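Local coordinates for dihydrodipicolinate synthase (PDB 2YXG), which probably catalyses the condensation of pyruvate with aspartate beta-semialdehyde, a step of lysine biosynthesis, working through a Schiff-base intermediate, at residues S168-L173 with I179-G184. Sequence-based numbering, arbitrary orientation.
Sequences SQVSEL and ITVLSG
L173 packs against I179 and V181 where a helix of the TIM barrel lies over the strand that follows it. Helix 168-177 and strand 180-183 are the last two elements of a beta-alpha-beta unit that begins with strand 157-162. The interface is apolar, and no direct hydrogen bond crosses it.

CB of L173 is directed toward the strand, and CB of V181 toward the helix. The two side chains meet at about a right angle. The main touch is L173 CB on V181 CG2, at 3.7 Å. L173 CD1 reaches the same methyl group more loosely, at 4.2 Å. CG2 of V181 is anti to the carbonyl carbon, while CG1 is anti to the backbone N (chi1 174°). The two methyls thus serve different helix residues, for CG1 approaches V170 CG2, one helical turn before L173.

I179 comes in at a slant to L173. Its CD1 lies 4.0 Å from both L173 CB and L173 CD2, touching the leucine at its base and at one branch end. With chi1 at 31°, CG1 of I179 lies between the backbone N and the carbonyl carbon and carries CD1 over to the helix.

Neighbouring helices add to the packing. I192 of helix 189-194 touches V170 and V181, and P144 of helix 144-153 touches L173. The side chain of V181 is about 8 Å from that of K161, the predicted Schiff-base lysine.

A water sits between the two backbones, 2.8 Å from L173 O and 2.7 Å from I179 O, within hydrogen-bonding distance of both.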
loop_
_atom_site.group_PDB
_atom_site.type_symbol
_atom_site.label_atom_id
_atom_site.label_comp_id
_atom_site.label_asym_id
_atom_site.label_seq_id
_atom_site.Cartn_x
_atom_site.Cartn_y
_atom_site.Cartn_z
ATOM N N SER A 168 9.199 -10.653 -8.669
ATOM C CA SER A 168 9.725 -10.282 -9.989
ATOM C C SER A 168 10.843 -9.268 -9.894
ATOM O O SER A 168 11.592 -9.132 -10.852
ATOM C CB SER A 168 8.664 -9.856 -10.987
ATOM O OG SER A 168 8.187 -8.651 -10.595
ATOM N N GLN A 169 10.965 -8.584 -8.749
ATOM C CA GLN A 169 12.205 -7.860 -8.525
ATOM C C GLN A 169 13.402 -8.831 -8.489
ATOM O O GLN A 169 14.480 -8.498 -8.987
ATOM C CB GLN A 169 12.189 -6.937 -7.305
ATOM C CG GLN A 169 13.533 -6.231 -7.108
ATOM C CD GLN A 169 13.417 -4.956 -6.335
ATOM O OE1 GLN A 169 14.042 -4.791 -5.268
ATOM N NE2 GLN A 169 12.646 -4.015 -6.867
ATOM N N VAL A 170 13.202 -10.008 -7.910
ATOM C CA VAL A 170 14.219 -11.029 -7.910
ATOM C C VAL A 170 14.511 -11.527 -9.353
ATOM O O VAL A 170 15.683 -11.737 -9.719
ATOM C CB VAL A 170 13.910 -12.209 -6.906
ATOM C CG1 VAL A 170 14.713 -13.486 -7.262
ATOM C CG2 VAL A 170 14.135 -11.761 -5.413
ATOM N N SER A 171 13.491 -11.671 -10.209
ATOM C CA SER A 171 13.896 -12.131 -11.513
ATOM C C SER A 171 14.502 -11.061 -12.369
ATOM O O SER A 171 15.297 -11.361 -13.220
ATOM C CB SER A 171 12.909 -13.064 -12.244
ATOM O OG SER A 171 11.605 -12.756 -12.017
ATOM N N GLU A 172 14.166 -9.806 -12.106
ATOM C CA GLU A 172 14.840 -8.676 -12.752
ATOM C C GLU A 172 16.305 -8.621 -12.378
ATOM O O GLU A 172 17.132 -8.374 -13.256
ATOM C CB GLU A 172 14.128 -7.348 -12.470
ATOM C CG GLU A 172 12.623 -7.460 -12.901
ATOM C CD GLU A 172 11.626 -6.457 -12.271
ATOM O OE1 GLU A 172 12.009 -5.486 -11.535
ATOM O OE2 GLU A 172 10.406 -6.667 -12.526
ATOM N N LEU A 173 16.628 -8.854 -11.108
ATOM C CA LEU A 173 18.020 -8.973 -10.676
ATOM C C LEU A 173 18.727 -10.167 -11.324
ATOM O O LEU A 173 19.876 -10.037 -11.779
ATOM C CB LEU A 173 18.169 -9.057 -9.150
ATOM C CG LEU A 173 17.774 -7.792 -8.341
ATOM C CD1 LEU A 173 17.552 -8.120 -6.885
ATOM C CD2 LEU A 173 18.812 -6.676 -8.485
ATOM N N ILE A 179 24.580 -9.914 -10.196
ATOM C CA ILE A 179 24.986 -10.036 -8.819
ATOM C C ILE A 179 24.344 -11.330 -8.380
ATOM O O ILE A 179 23.355 -11.759 -8.961
ATOM C CB ILE A 179 24.463 -8.869 -7.910
ATOM C CG1 ILE A 179 23.135 -8.331 -8.413
ATOM C CG2 ILE A 179 25.439 -7.726 -7.859
ATOM C CD1 ILE A 179 21.966 -9.111 -8.028
ATOM N N THR A 180 24.894 -11.924 -7.327
ATOM C CA THR A 180 24.237 -13.005 -6.620
ATOM C C THR A 180 23.022 -12.502 -5.838
ATOM O O THR A 180 23.082 -11.463 -5.130
ATOM C CB THR A 180 25.222 -13.632 -5.686
ATOM O OG1 THR A 180 26.351 -14.033 -6.454
ATOM C CG2 THR A 180 24.633 -14.832 -4.969
ATOM N N VAL A 181 21.899 -13.192 -5.997
ATOM C CA VAL A 181 20.754 -12.884 -5.134
ATOM C C VAL A 181 20.736 -13.797 -3.916
ATOM O O VAL A 181 20.770 -15.002 -4.085
ATOM C CB VAL A 181 19.388 -12.940 -5.898
ATOM C CG1 VAL A 181 18.210 -12.751 -4.916
ATOM C CG2 VAL A 181 19.357 -11.906 -7.064
ATOM N N LEU A 182 20.713 -13.216 -2.708
ATOM C CA LEU A 182 20.393 -13.956 -1.466
ATOM C C LEU A 182 18.972 -13.599 -0.969
ATOM O O LEU A 182 18.539 -12.439 -1.024
ATOM C CB LEU A 182 21.405 -13.694 -0.334
ATOM C CG LEU A 182 22.880 -13.943 -0.741
ATOM C CD1 LEU A 182 23.897 -13.336 0.244
ATOM C CD2 LEU A 182 23.161 -15.445 -1.007
ATOM N N SER A 183 18.250 -14.602 -0.497
ATOM C CA SER A 183 16.964 -14.332 0.104
ATOM C C SER A 183 17.076 -13.555 1.394
ATOM O O SER A 183 17.873 -13.883 2.309
ATOM C CB SER A 183 16.198 -15.627 0.344
ATOM O OG SER A 183 14.965 -15.317 0.990
ATOM N N GLY A 184 16.261 -12.510 1.479
ATOM C CA GLY A 184 16.144 -11.765 2.723
ATOM C C GLY A 184 14.951 -12.164 3.540
ATOM O O GLY A 184 14.714 -11.551 4.609
HETATM O O HOH W 1 22.006 -11.708 -11.281
#